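Local coordinates for protein chitinase (Thermococcus chitonophagus, PDB 5XSW) that probably hydrolyses chitin as an endochitinase and binds a glycan in its largely helical domain, at residues G255-I260 / D275-V280; P203-A208 / V298-E303; K412-G417 / K462-P467. All blocks are in the same frame, centred on the assembly; numbering follows the deposited sequence.

Contact 1 of 3, residues G255-I260 / D275-V280; sequences GNFNQI and DDYMKV. With PO4 (phosphate ion), chain E; PO4 (phosphate ion), chain M.
Phe257 brings the CE1 and CZ edge of its ring over one face of Tyr277, an offset edge-to-face stack with planes at 67° and centroids 5.6 Å apart. The closest pair is Phe257 CE1 to Tyr277 CB, at 3.6 Å. Phe257 CZ lies 3.8 Å from Tyr277 CG, so the ring covers the root of the tyrosine rather than its hydroxyl end. With CG of Phe257 anti to the backbone N (chi1 -171°), the ring extends from helix 254-263 toward helix 274-278. Met278 adds a looser touch, with its CG 4.5 Å from Phe257 CD1. The Tyr277 hydroxyl is bonded to the backbone O of Lys412. Replacing Phe257 by an alanine is likely to leave the face of Tyr277 without its aromatic partner and open a gap between the helices. Other residues of helix 254-263 bind two phosphate ions, probably from the crystallisation liquor. Gln259 NE2 holds O2 of the chain E phosphate at 2.6 Å. Asn256 ND2 holds O1 of the chain E phosphate at 3.1 Å. Gly255 N gives a hydrogen bond to O1 of the chain M phosphate, at 3.0 Å. Both phosphates are also bonded by the second subunit. The arrangement is a buried aromatic pair joining two short helices near the subunit interface, which helix 254-263 meets through Asn258 and Gln259 and helix 274-278 through Asp275.

Contact 2 of 3, residues P203-A208 / V298-E303; sequences PNFLMA and VSLTME
Leu300 CD1 meets both Phe205 and Leu206 between two helices. It lies 3.6 Å from Phe205 CE2, at the edge of the ring and in its plane. It is also 3.6 Å from Leu206 CD2. The second methyl of Leu300 assists: its CD2 comes within 4.0 Å of Phe205 CE2. On Leu300, CG stands anti to the carbonyl carbon (chi1 -67°), and this sends both methyls out from helix 288-311 toward helix 203-214. Phe205 takes the other course. Its CG is anti to the backbone N (chi1 176°), which carries the ring toward helix 288-311; the turn about CB-CG (chi2 80°) then sets CE2 against the leucine. Leu206 starts off across the contact rather than into it, and its methyl CD2 makes the approach. The two leucines pass each other in opposite directions. More apolar neighbours surround the three residues. Phe151 meets Phe205 edge-to-face and also touches Leu300, while Leu192 and Ala195 of helix 186-199 pack on Leu206. Helix 203-214 leads on to Lys212 and Glu213, which line the glycan pocket. All three touching side chains are buried and hydrocarbon. No hydrogen bond joins the segments, so this contact rests on dispersion and the exclusion of water.

Contact 3 of 3, residues K412-G417 / K462-P467; sequences KFFRPG and KHWPEP
This is a buried aromatic contact between two loops. Residues 412-417 lie mainly in the loop after helix 399-412, and residues 462-467 lie in the loop after helix 449-461. Phe414 and Trp464 carry it as a T-shaped (edge-to-face) pair. The edge of Phe414 points at the face of the Trp464 six-membered ring, with planes at 84° and centroids 5.0 Å apart. Phe414 CZ is the atom that touches. It stands 3.5 Å from Trp464 CE3 and 3.7 Å from Trp464 CZ3, near the rim of the indole face. A ring hydrogen at CZ would therefore point into the indole pi cloud. The CB of Trp464 does not head straight for the other loop, but with CG anti to the carbonyl carbon (chi1 -71°) the indole comes nearer and offers its face. Pro465 completes the contact more loosely, with its CD 4.4 Å from Phe414 CE1. Phe414 itself has a positive phi of 70°, unusual for a residue with a side chain. No hydrogen bond links the two segments. Trp198 of helix 186-199 completes an aromatic cluster: it meets Trp464 edge-to-face and lies at a shallow angle to Phe414. Phe414 is joined by backbone hydrogen bonding to Ile267, and Pro465 touches Trp28 of the N-terminal beta-rich part of the chain. Met427 of helix 421-439 packs on Trp464, and Phe413 rests on Thr291 and Ile294 of helix 288-311. The two loops thus meet among helices 186-199, 288-311 and 421-439, beside the loop of Trp28 between strands 12-21 and 32-41.

After the N-terminal strands, the chain enters contact 2 at residues 203-208. It then forms contact 1, where 275-280 returns to 255-260 and closes a short loop. Residues 298-303 close contact 2, so contact 1 is nested inside that larger loop. Contact 3 follows in series, its loop closed when 462-467 meets 412-417. Contacts 1 and 2 touch through Asn256 OD1 and Ser299 OG, 2.7 Å apart and probably hydrogen-bonded. Contacts 2 and 3 do not touch. Contacts 1 and 2 join helices 203-214, 254-263, 274-278 and 288-311. Contact 3 joins the loops after helices 399-412 and 449-461. The salt bridge between Asp276 and Lys412 links the two groups.

Contact 1 of 3, residues G255-I260 / D275-V280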
loop_
_atom_site.group_PDB
_atom_site.type_symbol
_atom_site.label_atom_id
_atom_site.label_comp_id
_atom_site.label_asym_id
_atom_site.label_seq_id
_atom_site.Cartn_x
_atom_site.Cartn_y
_atom_site.Cartn_z
ATOM N N GLY A 255 0.224 1.931 3.765
ATOM C CA GLY A 255 0.332 1.017 2.622
ATOM C C GLY A 255 -1.039 0.956 1.882
ATOM O O GLY A 255 -1.121 1.101 0.660
ATOM N N ASN A 256 -2.110 0.751 2.633
ATOM C CA ASN A 256 -3.476 0.727 2.040
ATOM C C ASN A 256 -3.829 2.052 1.375
ATOM O O ASN A 256 -4.384 2.083 0.267
ATOM C CB ASN A 256 -4.497 0.375 3.119
ATOM C CG ASN A 256 -5.948 0.297 2.552
ATOM O OD1 ASN A 256 -6.691 1.242 2.701
ATOM N ND2 ASN A 256 -6.330 -0.830 1.939
ATOM N N PHE A 257 -3.437 3.176 2.006
ATOM C CA PHE A 257 -3.633 4.502 1.385
ATOM C C PHE A 257 -2.906 4.630 0.079
ATOM O O PHE A 257 -3.436 5.151 -0.936
ATOM C CB PHE A 257 -3.158 5.627 2.372
ATOM C CG PHE A 257 -3.504 6.996 1.928
ATOM C CD1 PHE A 257 -4.730 7.552 2.281
ATOM C CD2 PHE A 257 -2.597 7.759 1.174
ATOM C CE1 PHE A 257 -5.099 8.889 1.878
ATOM C CE2 PHE A 257 -2.900 9.088 0.780
ATOM C CZ PHE A 257 -4.162 9.664 1.095
ATOM N N ASN A 258 -1.639 4.216 0.082
ATOM C CA ASN A 258 -0.839 4.232 -1.140
ATOM C C ASN A 258 -1.507 3.396 -2.258
ATOM O O ASN A 258 -1.561 3.780 -3.422
ATOM C CB ASN A 258 0.579 3.665 -0.825
ATOM C CG ASN A 258 1.514 3.640 -2.062
ATOM O OD1 ASN A 258 1.405 2.776 -2.943
ATOM N ND2 ASN A 258 2.444 4.573 -2.107
ATOM N N GLN A 259 -2.006 2.244 -1.878
ATOM C CA GLN A 259 -2.643 1.365 -2.877
ATOM C C GLN A 259 -3.955 1.974 -3.459
ATOM O O GLN A 259 -4.209 1.951 -4.693
ATOM C CB GLN A 259 -2.895 0.009 -2.206
ATOM C CG GLN A 259 -3.691 -1.003 -3.013
ATOM C CD GLN A 259 -3.939 -2.247 -2.184
ATOM O OE1 GLN A 259 -3.467 -3.333 -2.521
ATOM N NE2 GLN A 259 -4.580 -2.070 -1.055
ATOM N N ILE A 260 -4.805 2.549 -2.610
ATOM C CA ILE A 260 -6.055 3.094 -3.182
ATOM C C ILE A 260 -5.827 4.367 -3.954
ATOM O O ILE A 260 -6.490 4.607 -4.967
ATOM C CB ILE A 260 -7.172 3.311 -2.126
ATOM C CG1 ILE A 260 -6.792 4.343 -1.094
ATOM C CG2 ILE A 260 -7.568 1.960 -1.506
ATOM C CD1 ILE A 260 -7.836 4.468 0.052
ATOM N N ASP A 275 -0.923 11.030 6.157
ATOM C CA ASP A 275 -1.191 11.698 7.447
ATOM C C ASP A 275 -2.066 12.943 7.218
ATOM O O ASP A 275 -2.982 13.219 7.994
ATOM C CB ASP A 275 0.151 12.067 8.217
ATOM C CG ASP A 275 0.938 10.804 8.737
ATOM O OD1 ASP A 275 0.676 9.637 8.329
ATOM O OD2 ASP A 275 1.898 10.968 9.533
ATOM N N ASP A 276 -1.856 13.666 6.131
ATOM C CA ASP A 276 -2.700 14.819 5.893
ATOM C C ASP A 276 -4.219 14.457 5.736
ATOM O O ASP A 276 -5.111 15.243 6.143
ATOM C CB ASP A 276 -2.257 15.558 4.629
ATOM C CG ASP A 276 -3.126 16.826 4.347
ATOM O OD1 ASP A 276 -3.347 17.570 5.312
ATOM O OD2 ASP A 276 -3.593 17.095 3.190
ATOM N N TYR A 277 -4.501 13.300 5.119
ATOM C CA TYR A 277 -5.893 12.903 4.824
ATOM C C TYR A 277 -6.526 12.200 6.008
ATOM O O TYR A 277 -7.733 12.252 6.137
ATOM C CB TYR A 277 -5.981 11.978 3.587
ATOM C CG TYR A 277 -5.954 12.743 2.266
ATOM C CD1 TYR A 277 -4.945 13.695 1.995
ATOM C CD2 TYR A 277 -6.947 12.546 1.312
ATOM C CE1 TYR A 277 -4.924 14.386 0.810
ATOM C CE2 TYR A 277 -6.927 13.208 0.111
ATOM C CZ TYR A 277 -5.913 14.154 -0.126
ATOM O OH TYR A 277 -5.873 14.842 -1.310
ATOM N N MET A 278 -5.729 11.531 6.863
ATOM C CA MET A 278 -6.290 10.657 7.892
ATOM C C MET A 278 -6.168 11.251 9.319
ATOM O O MET A 278 -6.985 10.957 10.189
ATOM C CB MET A 278 -5.607 9.286 7.916
ATOM C CG MET A 278 -5.625 8.489 6.544
ATOM S SD MET A 278 -7.352 8.482 5.909
ATOM C CE MET A 278 -8.066 7.705 7.245
ATOM N N LYS A 279 -5.124 12.031 9.569
ATOM C CA LYS A 279 -4.834 12.404 10.958
ATOM C C LYS A 279 -5.695 13.613 11.414
ATOM O O LYS A 279 -5.522 14.728 10.945
ATOM C CB LYS A 279 -3.316 12.738 11.132
ATOM C CG LYS A 279 -2.934 13.048 12.647
ATOM C CD LYS A 279 -1.401 13.538 12.658
ATOM C CE LYS A 279 -0.933 13.811 14.108
ATOM N NZ LYS A 279 0.219 14.765 14.043
ATOM N N VAL A 280 -6.580 13.375 12.355
ATOM C CA VAL A 280 -7.496 14.412 12.806
ATOM C C VAL A 280 -6.890 15.007 14.078
ATOM O O VAL A 280 -5.723 14.788 14.352
ATOM C CB VAL A 280 -8.912 13.875 13.082
ATOM C CG1 VAL A 280 -9.621 13.402 11.744
ATOM C CG2 VAL A 280 -8.878 12.747 14.102
HETATM P P PO4 E . -5.070 -4.545 1.421
HETATM O O1 PO4 E . -4.598 -3.420 2.268
HETATM O O2 PO4 E . -5.637 -4.147 0.085
HETATM O O3 PO4 E . -3.884 -5.456 1.253
HETATM O O4 PO4 E . -6.201 -5.308 1.970
HETATM P P PO4 M . 2.831 0.572 6.159
HETATM O O1 PO4 M . 1.635 1.447 6.369
HETATM O O2 PO4 M . 3.437 0.319 7.508
HETATM O O3 PO4 M . 3.917 1.245 5.364
HETATM O O4 PO4 M . 2.334 -0.678 5.550
#

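Contact 2 of 3, residues P203-A208 / V298-E303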
loop_
_atom_site.group_PDB
_atom_site.type_symbol
_atom_site.label_atom_id
_atom_site.label_comp_id
_atom_site.label_asym_id
_atom_site.label_seq_id
_atom_site.Cartn_x
_atom_site.Cartn_y
_atom_site.Cartn_z
ATOM N N PRO A 203 -23.926 5.426 6.488
ATOM C CA PRO A 203 -23.200 6.190 7.504
ATOM C C PRO A 203 -23.090 5.432 8.807
ATOM O O PRO A 203 -22.082 5.600 9.498
ATOM C CB PRO A 203 -24.081 7.484 7.706
ATOM C CG PRO A 203 -24.876 7.599 6.424
ATOM C CD PRO A 203 -25.094 6.144 5.943
ATOM N N ASN A 204 -24.083 4.610 9.165
ATOM C CA ASN A 204 -23.985 3.892 10.435
ATOM C C ASN A 204 -22.811 2.854 10.405
ATOM O O ASN A 204 -22.202 2.536 11.427
ATOM C CB ASN A 204 -25.282 3.135 10.714
ATOM C CG ASN A 204 -26.437 4.078 11.083
ATOM O OD1 ASN A 204 -26.222 5.195 11.572
ATOM N ND2 ASN A 204 -27.667 3.630 10.811
ATOM N N PHE A 205 -22.539 2.328 9.226
ATOM C CA PHE A 205 -21.454 1.331 9.114
ATOM C C PHE A 205 -20.097 2.077 9.358
ATOM O O PHE A 205 -19.252 1.590 10.092
ATOM C CB PHE A 205 -21.450 0.672 7.744
ATOM C CG PHE A 205 -20.282 -0.284 7.572
ATOM C CD1 PHE A 205 -20.365 -1.550 8.121
ATOM C CD2 PHE A 205 -19.091 0.135 6.946
ATOM C CE1 PHE A 205 -19.282 -2.457 8.044
ATOM C CE2 PHE A 205 -17.975 -0.754 6.863
ATOM C CZ PHE A 205 -18.098 -2.053 7.416
ATOM N N LEU A 206 -19.896 3.228 8.715
ATOM C CA LEU A 206 -18.619 3.999 8.934
ATOM C C LEU A 206 -18.507 4.443 10.380
ATOM O O LEU A 206 -17.417 4.449 10.960
ATOM C CB LEU A 206 -18.520 5.246 8.013
ATOM C CG LEU A 206 -18.286 4.868 6.536
ATOM C CD1 LEU A 206 -18.205 6.078 5.614
ATOM C CD2 LEU A 206 -16.939 4.056 6.364
ATOM N N MET A 207 -19.641 4.737 11.005
ATOM C CA MET A 207 -19.675 5.142 12.429
ATOM C C MET A 207 -19.207 3.979 13.327
ATOM O O MET A 207 -18.382 4.133 14.265
ATOM C CB MET A 207 -21.102 5.576 12.844
ATOM C CG MET A 207 -21.508 6.950 12.296
ATOM S SD MET A 207 -20.817 8.359 13.265
ATOM C CE MET A 207 -21.618 8.182 14.867
ATOM N N ALA A 208 -19.746 2.816 13.022
ATOM C CA ALA A 208 -19.450 1.615 13.761
ATOM C C ALA A 208 -17.965 1.278 13.584
ATOM O O ALA A 208 -17.300 0.852 14.535
ATOM C CB ALA A 208 -20.300 0.424 13.225
ATOM N N VAL A 298 -13.673 4.773 0.276
ATOM C CA VAL A 298 -12.999 4.302 -0.921
ATOM C C VAL A 298 -12.227 3.020 -0.651
ATOM O O VAL A 298 -12.207 2.134 -1.497
ATOM C CB VAL A 298 -12.054 5.400 -1.503
ATOM C CG1 VAL A 298 -11.177 4.880 -2.683
ATOM C CG2 VAL A 298 -12.954 6.636 -1.971
ATOM N N SER A 299 -11.607 2.909 0.527
ATOM C CA SER A 299 -10.905 1.675 0.863
ATOM C C SER A 299 -11.846 0.459 0.905
ATOM O O SER A 299 -11.509 -0.636 0.435
ATOM C CB SER A 299 -10.208 1.827 2.240
ATOM O OG SER A 299 -9.324 0.724 2.447
ATOM N N LEU A 300 -12.998 0.640 1.527
ATOM C CA LEU A 300 -14.028 -0.385 1.578
ATOM C C LEU A 300 -14.568 -0.690 0.186
ATOM O O LEU A 300 -14.773 -1.834 -0.182
ATOM C CB LEU A 300 -15.152 0.055 2.499
ATOM C CG LEU A 300 -14.757 0.147 3.967
ATOM C CD1 LEU A 300 -15.678 1.083 4.722
ATOM C CD2 LEU A 300 -14.754 -1.233 4.584
ATOM N N THR A 301 -14.749 0.362 -0.592
ATOM C CA THR A 301 -15.248 0.247 -1.944
ATOM C C THR A 301 -14.281 -0.586 -2.764
ATOM O O THR A 301 -14.690 -1.403 -3.562
ATOM C CB THR A 301 -15.430 1.629 -2.585
ATOM O OG1 THR A 301 -16.506 2.305 -1.937
ATOM C CG2 THR A 301 -15.723 1.507 -4.066
ATOM N N MET A 302 -12.993 -0.394 -2.524
ATOM C CA MET A 302 -11.971 -1.113 -3.249
ATOM C C MET A 302 -12.126 -2.613 -3.028
ATOM O O MET A 302 -11.995 -3.377 -3.957
ATOM C CB MET A 302 -10.582 -0.667 -2.800
ATOM C CG MET A 302 -9.443 -1.498 -3.362
ATOM S SD MET A 302 -9.078 -2.977 -2.401
ATOM C CE MET A 302 -8.174 -2.274 -1.029
ATOM N N GLU A 303 -12.421 -3.026 -1.806
ATOM C CA GLU A 303 -12.580 -4.444 -1.545
ATOM C C GLU A 303 -13.738 -5.008 -2.363
ATOM O O GLU A 303 -13.603 -6.034 -3.007
ATOM C CB GLU A 303 -12.873 -4.684 -0.069
ATOM C CG GLU A 303 -11.849 -4.141 0.905
ATOM C CD GLU A 303 -12.305 -4.287 2.338
ATOM O OE1 GLU A 303 -12.930 -5.309 2.644
ATOM O OE2 GLU A 303 -12.059 -3.384 3.144
#

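Contact 3 of 3, residues K412-G417 / K462-P467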
loop_
_atom_site.group_PDB
_atom_site.type_symbol
_atom_site.label_atom_id
_atom_site.label_comp_id
_atom_site.label_asym_id
_atom_site.label_seq_id
_atom_site.Cartn_x
_atom_site.Cartn_y
_atom_site.Cartn_z
ATOM N N LYS A 412 -8.797 18.423 -1.958
ATOM C CA LYS A 412 -8.306 17.080 -1.647
ATOM C C LYS A 412 -8.721 15.949 -2.609
ATOM O O LYS A 412 -8.082 14.895 -2.612
ATOM C CB LYS A 412 -8.752 16.699 -0.233
ATOM C CG LYS A 412 -8.345 17.816 0.801
ATOM C CD LYS A 412 -6.808 17.894 0.937
ATOM C CE LYS A 412 -6.403 19.025 1.983
ATOM N NZ LYS A 412 -4.903 19.027 2.096
ATOM N N PHE A 413 -9.790 16.154 -3.374
ATOM C CA PHE A 413 -10.239 15.138 -4.321
ATOM C C PHE A 413 -10.310 15.629 -5.774
ATOM O O PHE A 413 -10.294 16.828 -6.037
ATOM C CB PHE A 413 -11.596 14.573 -3.847
ATOM C CG PHE A 413 -11.501 13.927 -2.469
ATOM C CD1 PHE A 413 -10.770 12.749 -2.287
ATOM C CD2 PHE A 413 -12.103 14.501 -1.394
ATOM C CE1 PHE A 413 -10.660 12.149 -1.043
ATOM C CE2 PHE A 413 -12.027 13.916 -0.126
ATOM C CZ PHE A 413 -11.281 12.759 0.081
ATOM N N PHE A 414 -10.345 14.668 -6.698
ATOM C CA PHE A 414 -10.293 14.925 -8.149
ATOM C C PHE A 414 -8.919 15.402 -8.528
ATOM O O PHE A 414 -8.108 15.836 -7.692
ATOM C CB PHE A 414 -11.345 15.939 -8.627
ATOM C CG PHE A 414 -12.758 15.540 -8.316
ATOM C CD1 PHE A 414 -13.410 14.615 -9.099
ATOM C CD2 PHE A 414 -13.440 16.128 -7.258
ATOM C CE1 PHE A 414 -14.749 14.240 -8.816
ATOM C CE2 PHE A 414 -14.752 15.777 -6.955
ATOM C CZ PHE A 414 -15.416 14.825 -7.739
ATOM N N ARG A 415 -8.677 15.306 -9.812
ATOM C CA ARG A 415 -7.399 15.589 -10.456
ATOM C C ARG A 415 -7.675 16.783 -11.370
ATOM O O ARG A 415 -8.804 16.964 -11.824
ATOM C CB ARG A 415 -6.954 14.292 -11.182
ATOM C CG ARG A 415 -5.701 14.224 -11.946
ATOM C CD ARG A 415 -5.430 12.772 -12.375
ATOM N NE ARG A 415 -5.047 11.967 -11.211
ATOM C CZ ARG A 415 -3.815 11.566 -10.937
ATOM N NH1 ARG A 415 -2.809 11.852 -11.768
ATOM N NH2 ARG A 415 -3.591 10.875 -9.821
ATOM N N PRO A 416 -6.672 17.638 -11.617
ATOM C CA PRO A 416 -6.882 18.726 -12.569
ATOM C C PRO A 416 -7.379 18.222 -13.917
ATOM O O PRO A 416 -6.798 17.284 -14.458
ATOM C CB PRO A 416 -5.480 19.336 -12.718
ATOM C CG PRO A 416 -4.808 19.020 -11.435
ATOM C CD PRO A 416 -5.309 17.655 -11.062
ATOM N N GLY A 417 -8.411 18.860 -14.452
ATOM C CA GLY A 417 -8.940 18.473 -15.743
ATOM C C GLY A 417 -10.257 17.749 -15.608
ATOM O O GLY A 417 -10.936 17.484 -16.600
ATOM N N LYS A 462 -24.781 17.152 -9.746
ATOM C CA LYS A 462 -25.286 17.371 -11.111
ATOM C C LYS A 462 -24.164 17.923 -11.958
ATOM O O LYS A 462 -24.157 17.761 -13.149
ATOM C CB LYS A 462 -26.477 18.348 -11.108
ATOM C CG LYS A 462 -27.793 17.779 -10.577
ATOM C CD LYS A 462 -28.390 16.849 -11.721
ATOM C CE LYS A 462 -29.755 16.247 -11.385
ATOM N NZ LYS A 462 -30.187 15.234 -12.443
ATOM N N HIS A 463 -23.211 18.613 -11.366
ATOM C CA HIS A 463 -22.085 19.150 -12.112
ATOM C C HIS A 463 -20.843 18.267 -12.156
ATOM O O HIS A 463 -19.864 18.623 -12.728
ATOM C CB HIS A 463 -21.697 20.531 -11.608
ATOM C CG HIS A 463 -22.795 21.529 -11.672
ATOM N ND1 HIS A 463 -22.825 22.538 -12.598
ATOM C CD2 HIS A 463 -23.907 21.670 -10.930
ATOM C CE1 HIS A 463 -23.907 23.258 -12.421
ATOM N NE2 HIS A 463 -24.582 22.751 -11.416
ATOM N N TRP A 464 -20.884 17.068 -11.528
ATOM C CA TRP A 464 -19.702 16.202 -11.497
ATOM C C TRP A 464 -19.614 15.301 -12.739
ATOM O O TRP A 464 -20.629 14.937 -13.325
ATOM C CB TRP A 464 -19.720 15.362 -10.209
ATOM C CG TRP A 464 -19.454 16.147 -8.939
ATOM C CD1 TRP A 464 -19.538 17.503 -8.764
ATOM C CD2 TRP A 464 -19.082 15.604 -7.659
ATOM N NE1 TRP A 464 -19.252 17.837 -7.459
ATOM C CE2 TRP A 464 -18.958 16.685 -6.763
ATOM C CE3 TRP A 464 -18.851 14.294 -7.184
ATOM C CZ2 TRP A 464 -18.603 16.510 -5.412
ATOM C CZ3 TRP A 464 -18.498 14.120 -5.850
ATOM C CH2 TRP A 464 -18.390 15.220 -4.976
ATOM N N PRO A 465 -18.396 14.927 -13.147
ATOM C CA PRO A 465 -18.251 14.026 -14.298
ATOM C C PRO A 465 -19.046 12.725 -14.103
ATOM O O PRO A 465 -19.156 12.238 -12.965
ATOM C CB PRO A 465 -16.752 13.719 -14.338
ATOM C CG PRO A 465 -16.114 14.627 -13.389
ATOM C CD PRO A 465 -17.124 15.166 -12.447
ATOM N N GLU A 466 -19.605 12.203 -15.197
ATOM C CA GLU A 466 -20.346 10.948 -15.209
ATOM C C GLU A 466 -19.500 9.880 -15.888
ATOM O O GLU A 466 -18.716 10.198 -16.787
ATOM C CB GLU A 466 -21.688 11.125 -15.934
ATOM C CG GLU A 466 -22.670 12.048 -15.196
ATOM C CD GLU A 466 -23.466 11.301 -14.143
ATOM O OE1 GLU A 466 -23.115 10.138 -13.838
ATOM O OE2 GLU A 466 -24.477 11.851 -13.649
ATOM N N PRO A 467 -19.608 8.621 -15.440
ATOM C CA PRO A 467 -20.372 8.189 -14.264
ATOM C C PRO A 467 -19.674 8.696 -12.955
ATOM O O PRO A 467 -18.454 8.899 -12.976
ATOM C CB PRO A 467 -20.331 6.665 -14.384
ATOM C CG PRO A 467 -18.989 6.414 -14.984
ATOM C CD PRO A 467 -18.759 7.534 -15.960
#